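Local coordinates for chitin-binding type-4 domain-containing protein (Photorhabdus laumondii subsp. laumondii, PDB 6T5Z) that probably oxidises chitin as a copper-dependent lytic polysaccharide monooxygenase of family AA10, holding its copper ion between two histidines, at residues D63-D68 against Y147-G152; G49-A54 against L110-F115. All coordinates share one frame; numbering follows the deposited sequence.

In the fold
Both contacts pin the long loop between strands 36-38 and 73-76 onto the immunoglobulin-like beta-sandwich core of the monooxygenase, and their centres lie about 9 Å apart. The segments alternate along the chain: 49-54, then 63-68, then 110-115, then 147-152. Interaction 2 joins the first half of the long loop to the loop between strands 92-99 and 121-126, whereas interaction 1 joins its second half to the corner at Tyr147 and the first half of strand 148-156. Asp63 connects the two, its OD2 lying 2.6 Å from Ser53 OG, probably as a hydrogen bond. Leu151 of that strand touches both Ile51 and Phe115 of interaction 2. Both contacts are structural and lie away from the copper-binding histidines.

Interaction 1: residues D63-D68 against Y147-G152; sequences DAQTED and YHVILG
Tyr147 and Gln65 approach from opposite directions, the hydroxyl taking a nearly straight hydrogen bond from Gln65 NE2 (3.0 Å from NE2 to Tyr147 OH, N-H...O angle 170°). The phenol is sent across to the loop because CG stands anti to the backbone N (chi1 175°). On the other side, a bend at chi2 of Gln65 swings its amide toward the ring; the hydroxyl lies in the amide plane, while the amide and ring planes are turned 40° from each other. Water 1 adds a second link, donating to Tyr147 OH at 2.9 Å and to Thr66 O at 2.8 Å. The phenolic oxygen is also hydrogen-bonded to Asp168 OD2, so three partners fix the end of the ring. Glu67 CA approaches the ring obliquely, 4.3 Å from Tyr147 CE2. Two residues on, Val149 points the same way but barely touches, CG2 lying 4.5 Å from Gln65 OE1. That oxygen is instead engaged by Arg10, and NE2 gives its other hydrogen bond to Pro106 O, which leaves the Gln65 amide gripped at both ends. A loop is thus tethered through one tyrosine to the corner where the chain enters strand 148-156, an inner strand of the sheet. Beyond it, the strand runs between 92-99 and 161-172, antiparallel to both, with Arg10 of helix 10-14 packed against Tyr147 and Val149.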
loop_
_atom_site.group_PDB
_atom_site.type_symbol
_atom_site.label_atom_id
_atom_site.label_comp_id
_atom_site.label_asym_id
_atom_site.label_seq_id
_atom_site.Cartn_x
_atom_site.Cartn_y
_atom_site.Cartn_z
ATOM N N ASP A 63 11.434 -3.831 1.446
ATOM C CA ASP A 63 11.150 -4.671 2.602
ATOM C C ASP A 63 11.925 -4.253 3.839
ATOM O O ASP A 63 11.672 -4.785 4.926
ATOM C CB ASP A 63 11.431 -6.136 2.253
ATOM C CG ASP A 63 10.451 -6.675 1.241
ATOM O OD1 ASP A 63 9.261 -6.278 1.299
ATOM O OD2 ASP A 63 10.861 -7.478 0.377
ATOM N N ALA A 64 12.863 -3.319 3.705
ATOM C CA ALA A 64 13.524 -2.780 4.882
ATOM C C ALA A 64 12.475 -2.156 5.788
ATOM O O ALA A 64 11.510 -1.557 5.309
ATOM C CB ALA A 64 14.561 -1.735 4.467
ATOM N N GLN A 65 12.649 -2.307 7.103
ATOM C CA GLN A 65 11.688 -1.744 8.053
ATOM C C GLN A 65 12.442 -1.266 9.291
ATOM O O GLN A 65 12.875 -2.069 10.126
ATOM C CB GLN A 65 10.598 -2.748 8.415
ATOM C CG GLN A 65 9.447 -2.118 9.189
ATOM C CD GLN A 65 8.876 -0.899 8.492
ATOM O OE1 GLN A 65 8.414 -0.980 7.349
ATOM N NE2 GLN A 65 8.907 0.239 9.173
ATOM N N THR A 66 12.618 0.049 9.383
ATOM C CA THR A 66 13.105 0.720 10.583
ATOM C C THR A 66 12.307 2.005 10.730
ATOM O O THR A 66 11.685 2.480 9.777
ATOM C CB THR A 66 14.607 1.064 10.527
ATOM O OG1 THR A 66 14.813 2.099 9.556
ATOM C CG2 THR A 66 15.453 -0.151 10.156
ATOM N N GLU A 67 12.330 2.569 11.938
ATOM C CA GLU A 67 11.695 3.867 12.153
ATOM C C GLU A 67 12.282 4.948 11.251
ATOM O O GLU A 67 11.571 5.879 10.861
ATOM C CB GLU A 67 11.833 4.290 13.613
ATOM C CG GLU A 67 10.955 3.492 14.559
ATOM C CD GLU A 67 11.207 3.838 16.016
ATOM O OE1 GLU A 67 12.044 3.164 16.657
ATOM O OE2 GLU A 67 10.578 4.802 16.514
ATOM N N ASP A 68 13.565 4.834 10.908
ATOM C CA ASP A 68 14.283 5.885 10.197
ATOM C C ASP A 68 14.208 5.764 8.681
ATOM O O ASP A 68 14.536 6.734 7.987
ATOM C CB ASP A 68 15.770 5.900 10.623
ATOM C CG ASP A 68 16.369 4.489 10.755
ATOM O OD1 ASP A 68 16.370 3.942 11.884
ATOM O OD2 ASP A 68 16.839 3.926 9.741
ATOM N N TYR A 147 3.472 6.423 13.950
ATOM C CA TYR A 147 3.933 5.846 12.696
ATOM C C TYR A 147 3.193 4.541 12.429
ATOM O O TYR A 147 3.253 3.612 13.239
ATOM C CB TYR A 147 5.445 5.615 12.735
ATOM C CG TYR A 147 6.035 4.901 11.516
ATOM C CD1 TYR A 147 5.485 5.037 10.242
ATOM C CD2 TYR A 147 7.154 4.081 11.658
ATOM C CE1 TYR A 147 6.042 4.366 9.142
ATOM C CE2 TYR A 147 7.710 3.419 10.582
ATOM C CZ TYR A 147 7.152 3.568 9.327
ATOM O OH TYR A 147 7.737 2.902 8.273
ATOM N N HIS A 148 2.516 4.475 11.283
ATOM C CA HIS A 148 1.794 3.288 10.845
ATOM C C HIS A 148 1.966 3.116 9.347
ATOM O O HIS A 148 2.167 4.092 8.618
ATOM C CB HIS A 148 0.304 3.391 11.184
ATOM C CG HIS A 148 0.031 3.213 12.635
ATOM N ND1 HIS A 148 0.063 1.977 13.236
ATOM C CD2 HIS A 148 -0.228 4.111 13.616
ATOM C CE1 HIS A 148 -0.190 2.115 14.526
ATOM N NE2 HIS A 148 -0.369 3.400 14.782
ATOM N N VAL A 149 1.864 1.868 8.894
ATOM C CA VAL A 149 1.948 1.533 7.479
ATOM C C VAL A 149 0.574 1.072 7.030
ATOM O O VAL A 149 -0.054 0.238 7.692
ATOM C CB VAL A 149 3.007 0.455 7.206
ATOM C CG1 VAL A 149 2.943 0.002 5.749
ATOM C CG2 VAL A 149 4.393 0.985 7.558
ATOM N N ILE A 150 0.110 1.622 5.915
ATOM C CA ILE A 150 -1.158 1.247 5.313
ATOM C C ILE A 150 -0.837 0.430 4.071
ATOM O O ILE A 150 0.039 0.812 3.286
ATOM C CB ILE A 150 -1.998 2.496 4.975
ATOM C CG1 ILE A 150 -2.450 3.173 6.273
ATOM C CG2 ILE A 150 -3.176 2.130 4.046
ATOM C CD1 ILE A 150 -3.089 4.544 6.139
ATOM N N LEU A 151 -1.509 -0.713 3.912
ATOM C CA LEU A 151 -1.361 -1.552 2.727
ATOM C C LEU A 151 -2.588 -1.390 1.841
ATOM O O LEU A 151 -3.693 -1.813 2.203
ATOM C CB LEU A 151 -1.159 -3.022 3.096
ATOM C CG LEU A 151 -1.115 -3.989 1.905
ATOM C CD1 LEU A 151 0.112 -3.725 1.012
ATOM C CD2 LEU A 151 -1.132 -5.447 2.345
ATOM N N GLY A 152 -2.393 -0.784 0.669
ATOM C CA GLY A 152 -3.445 -0.706 -0.323
ATOM C C GLY A 152 -3.361 -1.907 -1.241
ATOM O O GLY A 152 -2.272 -2.292 -1.671
HETATM O O HOH W 1 10.261 4.377 8.334
#

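Interaction 2: residues G49-A54 against L110-F115; sequences GHIASA and LTREQF
Ile51 and Leu110 bury the most surface where two irregular loops of the AA10 beta-sandwich meet, each loop containing a type I beta turn (Ile51 to Ala54 and Arg112 to Phe115). Ile51 reaches across with its longer branch: CG1 lies anti to the carbonyl carbon (chi1 -68°) and the chain is extended, which carries CD1 into the angle formed by 110-115. There Ile51 CD1 sits 3.8 Å from both Leu110 O and Thr111 CA. Ile51 CD1 also approaches the Phe115 ring obliquely, 4.2 Å from CE2, and meets the Arg112 guanidinium obliquely, 4.3 Å from NH1. Leu151 of strand 148-156 touches both Ile51 and Phe115, so this hydrophobic cluster rests on the core sheet.

Leu110 contributes in two ways. Its CD1 branch packs against the methyl of Ala52 (4.3 Å from Leu110 CD1 to Ala52 CB), and its carbonyl accepts the hydrogen bond that joins the two backbones, from Gly49 N. Gly49 has positive phi, a conformation that favours glycine, and Thr111 CG2 comes 4.0 Å from Gly49 N.

The guanidinium of Arg112 is tied to the loop just before Gly49, through a salt bridge to Asp48 and hydrogen bonds to the carbonyl oxygens of Pro42, Ala44 and Pro46. Its orientation is therefore set by several partners. Thr111 forms an ST motif with the turn that follows, OG1 accepting from Gln114 N at 3.2 Å. In the bond between the loops, Gly49 N lies 2.8 Å from Leu110 O, in the carbonyl plane and with a C=O...N angle of 160°.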
loop_
_atom_site.group_PDB
_atom_site.type_symbol
_atom_site.label_atom_id
_atom_site.label_comp_id
_atom_site.label_asym_id
_atom_site.label_seq_id
_atom_site.Cartn_x
_atom_site.Cartn_y
_atom_site.Cartn_z
ATOM N N GLY A 49 7.433 -10.661 5.452
ATOM C CA GLY A 49 8.744 -10.081 5.207
ATOM C C GLY A 49 8.964 -9.566 3.801
ATOM O O GLY A 49 9.981 -8.892 3.555
ATOM N N HIS A 50 8.049 -9.854 2.877
ATOM C CA HIS A 50 8.135 -9.441 1.482
ATOM C C HIS A 50 6.801 -8.878 1.015
ATOM O O HIS A 50 6.440 -8.983 -0.162
ATOM C CB HIS A 50 8.575 -10.604 0.599
ATOM C CG HIS A 50 9.851 -11.247 1.044
ATOM N ND1 HIS A 50 11.089 -10.813 0.621
ATOM C CD2 HIS A 50 10.083 -12.280 1.889
ATOM C CE1 HIS A 50 12.028 -11.557 1.180
ATOM N NE2 HIS A 50 11.444 -12.456 1.950
ATOM N N ILE A 51 6.059 -8.272 1.940
ATOM C CA ILE A 51 4.771 -7.685 1.596
ATOM C C ILE A 51 4.966 -6.410 0.781
ATOM O O ILE A 51 4.338 -6.224 -0.269
ATOM C CB ILE A 51 3.956 -7.439 2.875
ATOM C CG1 ILE A 51 3.562 -8.784 3.500
ATOM C CG2 ILE A 51 2.724 -6.619 2.575
ATOM C CD1 ILE A 51 2.956 -8.651 4.860
ATOM N N ALA A 52 5.875 -5.534 1.224
ATOM C CA ALA A 52 6.090 -4.266 0.533
ATOM C C ALA A 52 6.649 -4.452 -0.874
ATOM O O ALA A 52 6.336 -3.652 -1.759
ATOM C CB ALA A 52 7.016 -3.373 1.353
ATOM N N SER A 53 7.468 -5.478 -1.096
ATOM C CA SER A 53 7.995 -5.771 -2.420
ATOM C C SER A 53 7.049 -6.596 -3.279
ATOM O O SER A 53 7.415 -6.936 -4.411
ATOM C CB SER A 53 9.335 -6.515 -2.320
ATOM O OG SER A 53 9.191 -7.709 -1.566
ATOM N N ALA A 54 5.860 -6.927 -2.775
ATOM C CA ALA A 54 4.947 -7.868 -3.435
ATOM C C ALA A 54 5.647 -9.178 -3.770
ATOM O O ALA A 54 5.320 -9.830 -4.765
ATOM C CB ALA A 54 4.314 -7.264 -4.697
ATOM N N LEU A 110 7.584 -6.243 7.994
ATOM C CA LEU A 110 6.142 -6.296 7.821
ATOM C C LEU A 110 5.707 -7.735 7.581
ATOM O O LEU A 110 6.239 -8.420 6.707
ATOM C CB LEU A 110 5.707 -5.423 6.654
ATOM C CG LEU A 110 5.945 -3.918 6.776
ATOM C CD1 LEU A 110 5.605 -3.223 5.449
ATOM C CD2 LEU A 110 5.097 -3.354 7.913
ATOM N N THR A 111 4.733 -8.183 8.361
ATOM C CA THR A 111 4.227 -9.545 8.323
ATOM C C THR A 111 2.726 -9.485 8.557
ATOM O O THR A 111 2.172 -8.430 8.870
ATOM C CB THR A 111 4.839 -10.429 9.412
ATOM O OG1 THR A 111 4.446 -9.903 10.681
ATOM C CG2 THR A 111 6.360 -10.454 9.341
ATOM N N ARG A 112 2.069 -10.640 8.458
ATOM C CA ARG A 112 0.644 -10.676 8.760
ATOM C C ARG A 112 0.391 -10.374 10.227
ATOM O O ARG A 112 -0.599 -9.716 10.565
ATOM C CB ARG A 112 0.059 -12.031 8.357
ATOM C CG ARG A 112 -0.011 -12.162 6.853
ATOM C CD ARG A 112 0.069 -13.600 6.358
ATOM N NE ARG A 112 -0.173 -13.626 4.916
ATOM C CZ ARG A 112 0.719 -13.259 3.998
ATOM N NH1 ARG A 112 1.922 -12.840 4.371
ATOM N NH2 ARG A 112 0.402 -13.297 2.703
ATOM N N GLU A 113 1.301 -10.798 11.106
ATOM C CA GLU A 113 1.155 -10.497 12.522
ATOM C C GLU A 113 1.280 -8.999 12.785
ATOM O O GLU A 113 0.686 -8.491 13.743
ATOM C CB GLU A 113 2.191 -11.294 13.320
ATOM C CG GLU A 113 1.991 -11.285 14.818
ATOM C CD GLU A 113 2.694 -10.133 15.504
ATOM O OE1 GLU A 113 3.631 -9.550 14.907
ATOM O OE2 GLU A 113 2.307 -9.810 16.648
ATOM N N GLN A 114 2.017 -8.272 11.931
ATOM C CA GLN A 114 2.170 -6.832 12.110
ATOM C C GLN A 114 0.947 -6.046 11.657
ATOM O O GLN A 114 0.793 -4.886 12.062
ATOM C CB GLN A 114 3.408 -6.345 11.352
ATOM C CG GLN A 114 4.729 -6.843 11.953
ATOM C CD GLN A 114 5.419 -5.790 12.803
ATOM O OE1 GLN A 114 4.932 -5.414 13.874
ATOM N NE2 GLN A 114 6.577 -5.313 12.331
ATOM N N PHE A 115 0.085 -6.649 10.836
ATOM C CA PHE A 115 -1.085 -5.997 10.262
ATOM C C PHE A 115 -2.354 -6.488 10.941
ATOM O O PHE A 115 -2.428 -7.631 11.391
ATOM C CB PHE A 115 -1.189 -6.294 8.757
ATOM C CG PHE A 115 -0.361 -5.393 7.894
ATOM C CD1 PHE A 115 -0.781 -4.105 7.629
ATOM C CD2 PHE A 115 0.821 -5.846 7.318
ATOM C CE1 PHE A 115 -0.020 -3.258 6.820
ATOM C CE2 PHE A 115 1.579 -5.011 6.505
ATOM C CZ PHE A 115 1.149 -3.716 6.254
#